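Local coordinates for protein 16S rRNA methylase (Escherichia coli, PDB 3P2E) that methylates N1 of adenine 1408 in the 16S rRNA of assembled 30S subunits, using S-adenosyl-L-methionine, and so confers resistance to many aminoglycosides, at residues N38-A43 with K66-K71; I52-V57 with F92-I97; E112-P117 with F137-S142. All coordinates share one frame; numbering follows the deposited sequence.

Contact 1: residues N38-A43 with K66-K71; sequences NIYKLA and KKIIKK. With SAH (S-adenosyl-L-homocysteine), chain C.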
loop_
_atom_site.group_PDB
_atom_site.type_symbol
_atom_site.label_atom_id
_atom_site.label_comp_id
_atom_site.label_asym_id
_atom_site.label_seq_id
_atom_site.Cartn_x
_atom_site.Cartn_y
_atom_site.Cartn_z
ATOM N N ASN A 38 -7.543 5.039 -3.524
ATOM C CA ASN A 38 -6.274 5.737 -3.353
ATOM C C ASN A 38 -5.314 5.359 -4.470
ATOM O O ASN A 38 -4.647 6.222 -5.046
ATOM C CB ASN A 38 -5.629 5.399 -2.003
ATOM C CG ASN A 38 -6.396 5.971 -0.828
ATOM O OD1 ASN A 38 -7.089 6.986 -0.954
ATOM N ND2 ASN A 38 -6.259 5.332 0.333
ATOM N N ILE A 39 -5.257 4.067 -4.782
ATOM C CA ILE A 39 -4.361 3.576 -5.818
ATOM C C ILE A 39 -4.814 4.067 -7.191
ATOM O O ILE A 39 -3.986 4.343 -8.061
ATOM C CB ILE A 39 -4.297 2.024 -5.809
ATOM C CG1 ILE A 39 -3.025 1.551 -6.514
ATOM C CG2 ILE A 39 -5.521 1.440 -6.484
ATOM C CD1 ILE A 39 -1.765 1.845 -5.743
ATOM N N TYR A 40 -6.128 4.185 -7.376
ATOM C CA TYR A 40 -6.680 4.657 -8.644
ATOM C C TYR A 40 -6.188 6.078 -8.909
ATOM O O TYR A 40 -5.831 6.416 -10.034
ATOM C CB TYR A 40 -8.215 4.651 -8.607
ATOM C CG TYR A 40 -8.857 5.015 -9.932
ATOM C CD1 TYR A 40 -9.225 4.028 -10.845
ATOM C CD2 TYR A 40 -9.043 6.349 -10.294
ATOM C CE1 TYR A 40 -9.763 4.362 -12.091
ATOM C CE2 TYR A 40 -9.576 6.693 -11.539
ATOM C CZ TYR A 40 -9.931 5.696 -12.430
ATOM O OH TYR A 40 -10.439 6.031 -13.668
ATOM N N LYS A 41 -6.171 6.910 -7.872
ATOM C CA LYS A 41 -5.721 8.290 -8.023
ATOM C C LYS A 41 -4.230 8.349 -8.322
ATOM O O LYS A 41 -3.791 9.146 -9.148
ATOM C CB LYS A 41 -6.029 9.107 -6.763
ATOM C CG LYS A 41 -5.607 10.570 -6.873
ATOM C CD LYS A 41 -6.036 11.381 -5.657
ATOM C CE LYS A 41 -5.632 12.840 -5.805
ATOM N NZ LYS A 41 -6.048 13.661 -4.637
ATOM N N LEU A 42 -3.444 7.514 -7.651
ATOM C CA LEU A 42 -2.004 7.502 -7.903
ATOM C C LEU A 42 -1.732 7.101 -9.346
ATOM O O LEU A 42 -0.912 7.714 -10.037
ATOM C CB LEU A 42 -1.302 6.503 -6.985
ATOM C CG LEU A 42 -1.268 6.828 -5.495
ATOM C CD1 LEU A 42 -0.514 5.726 -4.756
ATOM C CD2 LEU A 42 -0.596 8.173 -5.280
ATOM N N ALA A 43 -2.434 6.066 -9.790
ATOM C CA ALA A 43 -2.278 5.528 -11.134
ATOM C C ALA A 43 -2.698 6.499 -12.224
ATOM O O ALA A 43 -2.034 6.608 -13.253
ATOM C CB ALA A 43 -3.067 4.241 -11.263
ATOM N N LYS A 66 -14.035 -2.933 -11.390
ATOM C CA LYS A 66 -14.886 -2.903 -12.578
ATOM C C LYS A 66 -14.578 -1.660 -13.404
ATOM O O LYS A 66 -14.680 -1.675 -14.630
ATOM C CB LYS A 66 -16.364 -2.903 -12.174
ATOM C CG LYS A 66 -16.878 -4.261 -11.708
ATOM C CD LYS A 66 -18.211 -4.137 -10.973
ATOM C CE LYS A 66 -19.276 -3.476 -11.829
ATOM N NZ LYS A 66 -20.536 -3.270 -11.055
ATOM N N LYS A 67 -14.195 -0.587 -12.727
ATOM C CA LYS A 67 -13.885 0.663 -13.405
ATOM C C LYS A 67 -12.591 0.608 -14.215
ATOM O O LYS A 67 -12.550 1.085 -15.347
ATOM C CB LYS A 67 -13.805 1.806 -12.387
ATOM C CG LYS A 67 -13.575 3.174 -13.007
ATOM C CD LYS A 67 -13.676 4.280 -11.966
ATOM C CE LYS A 67 -13.567 5.656 -12.614
ATOM N NZ LYS A 67 -13.823 6.756 -11.647
ATOM N N ILE A 68 -11.540 0.019 -13.653
ATOM C CA ILE A 68 -10.268 -0.025 -14.366
ATOM C C ILE A 68 -10.254 -0.917 -15.599
ATOM O O ILE A 68 -9.357 -0.798 -16.433
ATOM C CB ILE A 68 -9.100 -0.447 -13.444
ATOM C CG1 ILE A 68 -9.300 -1.878 -12.944
ATOM C CG2 ILE A 68 -8.989 0.530 -12.291
ATOM C CD1 ILE A 68 -8.089 -2.442 -12.228
ATOM N N ILE A 69 -11.245 -1.795 -15.719
ATOM C CA ILE A 69 -11.319 -2.699 -16.861
ATOM C C ILE A 69 -12.111 -2.087 -18.020
ATOM O O ILE A 69 -12.191 -2.668 -19.103
ATOM C CB ILE A 69 -11.954 -4.054 -16.451
ATOM C CG1 ILE A 69 -11.802 -5.069 -17.585
ATOM C CG2 ILE A 69 -13.419 -3.861 -16.106
ATOM C CD1 ILE A 69 -12.349 -6.444 -17.254
ATOM N N LYS A 70 -12.694 -0.914 -17.793
ATOM C CA LYS A 70 -13.460 -0.230 -18.830
ATOM C C LYS A 70 -12.496 0.430 -19.807
ATOM O O LYS A 70 -11.287 0.421 -19.589
ATOM C CB LYS A 70 -14.368 0.839 -18.217
ATOM C CG LYS A 70 -15.578 0.296 -17.476
ATOM C CD LYS A 70 -16.467 1.430 -16.990
ATOM C CE LYS A 70 -17.790 0.912 -16.444
ATOM N NZ LYS A 70 -17.603 0.002 -15.280
ATOM N N LYS A 71 -13.026 1.004 -20.883
ATOM C CA LYS A 71 -12.164 1.661 -21.856
ATOM C C LYS A 71 -11.592 2.941 -21.254
ATOM O O LYS A 71 -12.222 3.581 -20.417
ATOM C CB LYS A 71 -12.937 1.969 -23.143
ATOM C CG LYS A 71 -14.169 2.842 -22.967
ATOM C CD LYS A 71 -14.895 3.009 -24.298
ATOM C CE LYS A 71 -16.148 3.860 -24.160
ATOM N NZ LYS A 71 -16.884 3.989 -25.449
HETATM N N SAH C . -5.328 1.759 2.731
HETATM C CA SAH C . -6.679 1.816 2.931
HETATM C CB SAH C . -7.042 1.172 4.271
HETATM C CG SAH C . -8.461 0.740 4.493
HETATM S SD SAH C . -8.853 -0.004 6.042
HETATM C C SAH C . -7.167 3.319 2.751
HETATM O O SAH C . -8.265 3.256 2.389
HETATM O OXT SAH C . -6.536 4.255 2.963
HETATM C "C5'" SAH C . -7.658 -1.269 6.493
HETATM C "C4'" SAH C . -7.513 -2.279 5.263
HETATM O "O4'" SAH C . -6.437 -3.121 5.697
HETATM C "C3'" SAH C . -8.719 -3.158 5.000
HETATM O "O3'" SAH C . -9.165 -3.025 3.613
HETATM C "C2'" SAH C . -8.245 -4.601 5.407
HETATM O "O2'" SAH C . -8.800 -5.670 4.672
HETATM C "C1'" SAH C . -6.713 -4.487 5.253
HETATM N N9 SAH C . -5.931 -5.461 6.113
HETATM C C8 SAH C . -6.119 -5.717 7.479
HETATM N N7 SAH C . -5.320 -6.664 7.935
HETATM C C5 SAH C . -4.577 -7.020 6.760
HETATM C C6 SAH C . -3.547 -8.020 6.672
HETATM N N6 SAH C . -3.161 -8.758 7.740
HETATM N N1 SAH C . -2.997 -8.155 5.409
HETATM C C2 SAH C . -3.403 -7.386 4.311
HETATM N N3 SAH C . -4.401 -6.421 4.409
HETATM C C4 SAH C . -4.928 -6.312 5.672
#
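Tyr40 reaches out from helix 37-44 and lays one edge of its ring against Ile68 while its hydroxyl end meets Lys67. The ring gets there because CG stands anti to the backbone N (chi1 -175°), which sends it straight across to the neighbouring helix. The better-backed half is the inner one: Ile68 CG2 sits near the ring plane, 3.8 Å from Tyr40 CD1, and the two side chains run alongside each other, pointing opposite ways. Behind it Ile68 also rests on Val80 and Phe82 of strand 80-83, and Ile39, one residue before Tyr40, touches Phe82 as well. Helices 37-44 and 62-68 belong to the Rossmann-like fold of class I methyltransferases, where each follows a strand of the parallel half of the sheet, and here they pack side by side on one face of it. On the other side a single lysine chain makes the contact. Lys67 is extended from CG outward and crosses Tyr40 at about a right angle, with CE 3.3 Å from Tyr40 OH and 3.6 Å from Tyr40 CZ. Its ammonium runs on past the phenol, NZ staying 4.0 Å from Tyr40 OH, so the touch is made by the aliphatic part of the chain. The hydroxyl is instead hydrogen-bonded to the backbone O of Gly75, which fixes the far end of the ring. Two residues before Tyr40, Asn38 belongs to the cofactor site: its ND2 lies 2.9 Å from OXT of S-adenosyl-L-homocysteine, and its OD1 accepts from Ser195 N.

Contact 2: residues I52-V57 with F92-I97; sequences IGIDPV and FELKNI. With SAH (S-adenosyl-L-homocysteine), chain C.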
loop_
_atom_site.group_PDB
_atom_site.type_symbol
_atom_site.label_atom_id
_atom_site.label_comp_id
_atom_site.label_asym_id
_atom_site.label_seq_id
_atom_site.Cartn_x
_atom_site.Cartn_y
_atom_site.Cartn_z
ATOM N N ILE A 52 0.191 -1.836 -7.852
ATOM C CA ILE A 52 -0.318 -3.102 -7.352
ATOM C C ILE A 52 -0.944 -2.893 -5.986
ATOM O O ILE A 52 -0.248 -2.575 -5.022
ATOM C CB ILE A 52 0.816 -4.134 -7.220
ATOM C CG1 ILE A 52 1.495 -4.323 -8.580
ATOM C CG2 ILE A 52 0.261 -5.468 -6.710
ATOM C CD1 ILE A 52 2.706 -5.241 -8.538
ATOM N N GLY A 53 -2.260 -3.061 -5.916
ATOM C CA GLY A 53 -2.971 -2.897 -4.660
ATOM C C GLY A 53 -3.342 -4.260 -4.118
ATOM O O GLY A 53 -4.005 -5.042 -4.798
ATOM N N ILE A 54 -2.926 -4.532 -2.886
ATOM C CA ILE A 54 -3.170 -5.816 -2.234
ATOM C C ILE A 54 -4.143 -5.709 -1.058
ATOM O O ILE A 54 -4.009 -4.824 -0.213
ATOM C CB ILE A 54 -1.852 -6.393 -1.672
ATOM C CG1 ILE A 54 -0.791 -6.468 -2.772
ATOM C CG2 ILE A 54 -2.097 -7.772 -1.075
ATOM C CD1 ILE A 54 0.584 -6.868 -2.253
ATOM N N ASP A 55 -5.121 -6.609 -1.012
ATOM C CA ASP A 55 -6.075 -6.644 0.094
ATOM C C ASP A 55 -6.771 -8.000 0.116
ATOM O O ASP A 55 -7.114 -8.546 -0.928
ATOM C CB ASP A 55 -7.134 -5.549 -0.037
ATOM C CG ASP A 55 -7.732 -5.164 1.305
ATOM O OD1 ASP A 55 -7.449 -4.049 1.777
ATOM O OD2 ASP A 55 -8.470 -5.982 1.900
ATOM N N PRO A 56 -6.978 -8.566 1.311
ATOM C CA PRO A 56 -7.642 -9.866 1.425
ATOM C C PRO A 56 -9.156 -9.796 1.223
ATOM O O PRO A 56 -9.807 -10.826 1.046
ATOM C CB PRO A 56 -7.264 -10.325 2.832
ATOM C CG PRO A 56 -7.154 -9.028 3.581
ATOM C CD PRO A 56 -6.411 -8.148 2.607
ATOM N N VAL A 57 -9.711 -8.587 1.255
ATOM C CA VAL A 57 -11.151 -8.402 1.071
ATOM C C VAL A 57 -11.446 -7.999 -0.369
ATOM O O VAL A 57 -11.383 -6.826 -0.728
ATOM C CB VAL A 57 -11.697 -7.325 2.032
ATOM C CG1 VAL A 57 -13.191 -7.111 1.790
ATOM C CG2 VAL A 57 -11.438 -7.750 3.477
ATOM N N PHE A 92 4.352 -15.239 -3.972
ATOM C CA PHE A 92 5.768 -15.334 -4.299
ATOM C C PHE A 92 6.108 -14.552 -5.570
ATOM O O PHE A 92 7.255 -14.160 -5.774
ATOM C CB PHE A 92 6.178 -16.805 -4.464
ATOM C CG PHE A 92 5.794 -17.408 -5.788
ATOM C CD1 PHE A 92 6.686 -17.390 -6.861
ATOM C CD2 PHE A 92 4.547 -17.993 -5.965
ATOM C CE1 PHE A 92 6.336 -17.949 -8.088
ATOM C CE2 PHE A 92 4.187 -18.556 -7.189
ATOM C CZ PHE A 92 5.083 -18.534 -8.251
ATOM N N GLU A 93 5.109 -14.325 -6.415
ATOM C CA GLU A 93 5.333 -13.602 -7.664
ATOM C C GLU A 93 5.687 -12.134 -7.433
ATOM O O GLU A 93 6.233 -11.479 -8.316
ATOM C CB GLU A 93 4.101 -13.704 -8.574
ATOM C CG GLU A 93 3.763 -15.133 -9.013
ATOM C CD GLU A 93 2.671 -15.781 -8.169
ATOM O OE1 GLU A 93 2.606 -15.498 -6.956
ATOM O OE2 GLU A 93 1.886 -16.589 -8.718
ATOM N N LEU A 94 5.402 -11.627 -6.236
ATOM C CA LEU A 94 5.692 -10.227 -5.930
ATOM C C LEU A 94 7.038 -10.000 -5.254
ATOM O O LEU A 94 7.396 -8.868 -4.921
ATOM C CB LEU A 94 4.582 -9.645 -5.053
ATOM C CG LEU A 94 3.179 -9.604 -5.660
ATOM C CD1 LEU A 94 2.245 -8.912 -4.672
ATOM C CD2 LEU A 94 3.198 -8.859 -6.994
ATOM N N LYS A 95 7.794 -11.071 -5.048
ATOM C CA LYS A 95 9.094 -10.934 -4.405
ATOM C C LYS A 95 10.076 -10.106 -5.230
ATOM O O LYS A 95 10.189 -10.290 -6.445
ATOM C CB LYS A 95 9.689 -12.320 -4.134
ATOM C CG LYS A 95 9.183 -12.976 -2.860
ATOM C CD LYS A 95 7.675 -12.895 -2.750
ATOM C CE LYS A 95 7.194 -13.418 -1.411
ATOM N NZ LYS A 95 5.755 -13.116 -1.198
ATOM N N ASN A 96 10.759 -9.179 -4.559
ATOM C CA ASN A 96 11.780 -8.334 -5.183
ATOM C C ASN A 96 11.291 -7.635 -6.450
ATOM O O ASN A 96 12.001 -7.588 -7.455
ATOM C CB ASN A 96 13.002 -9.204 -5.504
ATOM C CG ASN A 96 14.209 -8.393 -5.928
ATOM O OD1 ASN A 96 14.654 -7.501 -5.211
ATOM N ND2 ASN A 96 14.753 -8.712 -7.098
ATOM N N ILE A 97 10.097 -7.055 -6.392
ATOM C CA ILE A 97 9.522 -6.405 -7.571
ATOM C C ILE A 97 9.216 -4.908 -7.449
ATOM O O ILE A 97 9.144 -4.204 -8.458
ATOM C CB ILE A 97 8.200 -7.117 -7.960
ATOM C CG1 ILE A 97 7.769 -6.731 -9.373
ATOM C CG2 ILE A 97 7.097 -6.724 -6.984
ATOM C CD1 ILE A 97 6.482 -7.415 -9.816
HETATM N N SAH C . -5.328 1.759 2.731
HETATM C CA SAH C . -6.679 1.816 2.931
HETATM C CB SAH C . -7.042 1.172 4.271
HETATM C CG SAH C . -8.461 0.740 4.493
HETATM S SD SAH C . -8.853 -0.004 6.042
HETATM C C SAH C . -7.167 3.319 2.751
HETATM O O SAH C . -8.265 3.256 2.389
HETATM O OXT SAH C . -6.536 4.255 2.963
HETATM C "C5'" SAH C . -7.658 -1.269 6.493
HETATM C "C4'" SAH C . -7.513 -2.279 5.263
HETATM O "O4'" SAH C . -6.437 -3.121 5.697
HETATM C "C3'" SAH C . -8.719 -3.158 5.000
HETATM O "O3'" SAH C . -9.165 -3.025 3.613
HETATM C "C2'" SAH C . -8.245 -4.601 5.407
HETATM O "O2'" SAH C . -8.800 -5.670 4.672
HETATM C "C1'" SAH C . -6.713 -4.487 5.253
HETATM N N9 SAH C . -5.931 -5.461 6.113
HETATM C C8 SAH C . -6.119 -5.717 7.479
HETATM N N7 SAH C . -5.320 -6.664 7.935
HETATM C C5 SAH C . -4.577 -7.020 6.760
HETATM C C6 SAH C . -3.547 -8.020 6.672
HETATM N N6 SAH C . -3.161 -8.758 7.740
HETATM N N1 SAH C . -2.997 -8.155 5.409
HETATM C C2 SAH C . -3.403 -7.386 4.311
HETATM N N3 SAH C . -4.401 -6.421 4.409
HETATM C C4 SAH C . -4.928 -6.312 5.672
#
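Strand 49-54 and the 3-10 turn at 92-94 keep their backbones well apart, the closest CA atoms being those of Ile52 and Leu94 at 9.4 Å, and side chains alone fill the interval. Leu94 spans it with a forked end, one methyl for each of two isoleucines. Its CD1 meets Ile54 CD1 at 3.6 Å, the two chains reaching toward each other tip to tip. The other branch, CD2, lies 4.0 Å from Ile52 CD1, and here the chains overlap side by side, heading opposite ways. Ile52 and Ile54, two apart on the strand, point to the same face of the sheet and share one conformation: CG1 anti to the carbonyl carbon (chi1 -58° and -54°) and the chain extended to CD1, which brings both terminal methyls out to the leucine. All three residues are buried, and the contact is wholly apolar.

Just past Ile54, where the strand gives way to loop, comes the acidic residue that commonly holds the cofactor ribose in Rossmann-like methyltransferases. Asp55 takes one ribose hydroxyl of S-adenosyl-L-homocysteine on each oxygen, O3' on OD1 at 2.7 Å and O2' on OD2 at 2.8 Å. OD2 also accepts from Val57 N through its anti lone pair, closing an Asx turn, and OD1 receives Gly34 N, so the carboxylate is held from the protein side too. Pro56 CD comes within 3.2 Å of N3 of the adenine.

Strand 49-54 runs between strands 26-31 and 80-83, whose Ile29 and Val83 both touch Ile54, while Leu94 leans on Leu17 of helix 14-21 and on Leu128.

Contact 3: residues E112-P117 with F137-S142; sequences EYVIKP and FVTTYS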
loop_
_atom_site.group_PDB
_atom_site.type_symbol
_atom_site.label_atom_id
_atom_site.label_comp_id
_atom_site.label_asym_id
_atom_site.label_seq_id
_atom_site.Cartn_x
_atom_site.Cartn_y
_atom_site.Cartn_z
ATOM N N GLU A 112 -1.564 -3.465 13.663
ATOM C CA GLU A 112 -0.716 -3.993 14.726
ATOM C C GLU A 112 0.654 -4.443 14.206
ATOM O O GLU A 112 1.667 -4.254 14.876
ATOM C CB GLU A 112 -1.410 -5.152 15.456
ATOM C CG GLU A 112 -1.362 -6.486 14.739
ATOM C CD GLU A 112 -1.852 -7.633 15.607
ATOM O OE1 GLU A 112 -1.310 -7.813 16.719
ATOM O OE2 GLU A 112 -2.773 -8.358 15.176
ATOM N N TYR A 113 0.700 -5.020 13.007
ATOM C CA TYR A 113 1.982 -5.467 12.457
ATOM C C TYR A 113 2.921 -4.285 12.251
ATOM O O TYR A 113 4.139 -4.416 12.376
ATOM C CB TYR A 113 1.794 -6.189 11.120
ATOM C CG TYR A 113 0.987 -7.465 11.210
ATOM C CD1 TYR A 113 0.969 -8.222 12.384
ATOM C CD2 TYR A 113 0.258 -7.928 10.117
ATOM C CE1 TYR A 113 0.242 -9.408 12.465
ATOM C CE2 TYR A 113 -0.467 -9.115 10.188
ATOM C CZ TYR A 113 -0.471 -9.848 11.364
ATOM O OH TYR A 113 -1.194 -11.018 11.443
ATOM N N VAL A 114 2.354 -3.131 11.925
ATOM C CA VAL A 114 3.169 -1.945 11.702
ATOM C C VAL A 114 3.572 -1.266 13.008
ATOM O O VAL A 114 4.727 -0.881 13.178
ATOM C CB VAL A 114 2.424 -0.907 10.812
ATOM C CG1 VAL A 114 3.240 0.376 10.708
ATOM C CG2 VAL A 114 2.190 -1.483 9.425
ATOM N N ILE A 115 2.626 -1.142 13.934
ATOM C CA ILE A 115 2.875 -0.452 15.202
ATOM C C ILE A 115 3.634 -1.194 16.300
ATOM O O ILE A 115 4.406 -0.575 17.040
ATOM C CB ILE A 115 1.548 0.058 15.816
ATOM C CG1 ILE A 115 0.786 0.898 14.789
ATOM C CG2 ILE A 115 1.829 0.893 17.059
ATOM C CD1 ILE A 115 1.584 2.020 14.207
ATOM N N LYS A 116 3.423 -2.502 16.418
ATOM C CA LYS A 116 4.079 -3.279 17.472
ATOM C C LYS A 116 5.600 -3.111 17.529
ATOM O O LYS A 116 6.143 -2.699 18.556
ATOM C CB LYS A 116 3.708 -4.763 17.348
ATOM C CG LYS A 116 4.124 -5.602 18.549
ATOM C CD LYS A 116 3.510 -6.995 18.500
ATOM C CE LYS A 116 4.060 -7.824 17.349
ATOM N NZ LYS A 116 5.498 -8.162 17.539
ATOM N N PRO A 117 6.315 -3.454 16.448
ATOM C CA PRO A 117 5.848 -3.994 15.168
ATOM C C PRO A 117 6.063 -5.504 15.162
ATOM O O PRO A 117 6.714 -6.045 16.055
ATOM C CB PRO A 117 6.754 -3.302 14.168
ATOM C CG PRO A 117 8.072 -3.347 14.894
ATOM C CD PRO A 117 7.698 -2.956 16.318
ATOM N N PHE A 137 4.778 4.309 5.734
ATOM C CA PHE A 137 3.729 3.764 6.599
ATOM C C PHE A 137 3.036 4.959 7.247
ATOM O O PHE A 137 3.664 5.709 7.997
ATOM C CB PHE A 137 4.301 2.879 7.723
ATOM C CG PHE A 137 5.110 1.695 7.249
ATOM C CD1 PHE A 137 4.906 1.130 5.992
ATOM C CD2 PHE A 137 6.066 1.126 8.091
ATOM C CE1 PHE A 137 5.642 0.016 5.577
ATOM C CE2 PHE A 137 6.808 0.011 7.686
ATOM C CZ PHE A 137 6.595 -0.544 6.428
ATOM N N VAL A 138 1.753 5.147 6.957
ATOM C CA VAL A 138 1.002 6.262 7.535
ATOM C C VAL A 138 -0.063 5.675 8.455
ATOM O O VAL A 138 -0.971 4.972 8.004
ATOM C CB VAL A 138 0.337 7.114 6.433
ATOM C CG1 VAL A 138 -0.424 8.282 7.054
ATOM C CG2 VAL A 138 1.398 7.618 5.470
ATOM N N THR A 139 0.045 5.969 9.747
ATOM C CA THR A 139 -0.887 5.413 10.716
ATOM C C THR A 139 -1.606 6.426 11.599
ATOM O O THR A 139 -1.204 7.584 11.717
ATOM C CB THR A 139 -0.163 4.429 11.659
ATOM O OG1 THR A 139 0.899 5.117 12.333
ATOM C CG2 THR A 139 0.423 3.265 10.881
ATOM N N THR A 140 -2.680 5.955 12.218
ATOM C CA THR A 140 -3.466 6.748 13.149
ATOM C C THR A 140 -4.273 5.761 13.986
ATOM O O THR A 140 -4.698 4.720 13.486
ATOM C CB THR A 140 -4.431 7.715 12.433
ATOM O OG1 THR A 140 -5.066 8.551 13.409
ATOM C CG2 THR A 140 -5.496 6.950 11.651
ATOM N N TYR A 141 -4.463 6.067 15.264
ATOM C CA TYR A 141 -5.230 5.176 16.124
ATOM C C TYR A 141 -6.388 5.924 16.767
ATOM O O TYR A 141 -7.520 5.871 16.280
ATOM C CB TYR A 141 -4.332 4.570 17.206
ATOM C CG TYR A 141 -4.972 3.413 17.942
ATOM C CD1 TYR A 141 -5.376 2.267 17.258
ATOM C CD2 TYR A 141 -5.182 3.465 19.320
ATOM C CE1 TYR A 141 -5.974 1.201 17.926
ATOM C CE2 TYR A 141 -5.779 2.404 19.999
ATOM C CZ TYR A 141 -6.172 1.277 19.295
ATOM O OH TYR A 141 -6.763 0.226 19.960
ATOM N N SER A 142 -6.103 6.635 17.853
ATOM C CA SER A 142 -7.130 7.393 18.557
ATOM C C SER A 142 -7.269 8.803 17.991
ATOM O O SER A 142 -6.303 9.377 17.487
ATOM C CB SER A 142 -6.795 7.469 20.047
ATOM O OG SER A 142 -6.730 6.174 20.619
#
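Val114 and Ile115, on helix 108-115, pack onto Phe137 and Thr139 of strand 133-139, joining a helix to an inner strand of the seven-stranded sheet in this Rossmann-like methyltransferase. Val114 uses a single methyl for both partners. Standing anti to the backbone N (chi1 174°), its CG1 drops between them, 3.9 Å from Phe137 CD2 and 4.0 Å from Thr139 CG2. It approaches the phenylalanine ring at a slant, near the CB end of the ring, where CB is almost as close as CD2. Ile115 starts off along the flank of the contact, but its end bends back: both of its side-chain torsions lie near -55°, and CD1 meets Thr139 tip to tip, 3.7 Å from OG1 and equally close to CG2. Thr139 and Phe137 alternate with Val138, which faces the other side of the sheet.

A second shell backs these four. Ile103 of the neighbouring strand touches both Val114 and Phe137, and Phe177 meets the Phe137 ring edge-to-face. Phe163 of helix 160-164 touches both Ile115 and Thr139. The helix backbone is held too, since Val114 O accepts from Tyr168 OH and Ile115 O from Tyr162 OH. Tyr113, the residue before Val114, touches the bound S-adenosyl-L-homocysteine and hydrogen-bonds Glu88 through its hydroxyl. Beyond Ile115 the chain turns through a cis peptide bond into Pro117, and there Lys116 NZ curls over to donate to O of the next residue, Pro117, at 2.9 Å, from a position 46° out of the carbonyl plane.

From the N terminus, helix 37-44 opens contact 1, strand 49-54 opens contact 2 before helix 62-68 closes contact 1, and the loop at 92-97 closes contact 2, so the two cross along the chain. Their centres are about 17 Å apart, and both include residues that touch S-adenosyl-L-homocysteine. Contact 1 joins two successive helices; contact 2 ties the strand between them to the loop leading into strand 98-104. Contact 3 follows in series, closing a loop from helix 108-115 through helix 119-126 to strand 133-139. Its centre lies about 27 Å from that of contact 1, on the opposite side of the chain's centre, while contacts 2 and 3 reach the same sheet.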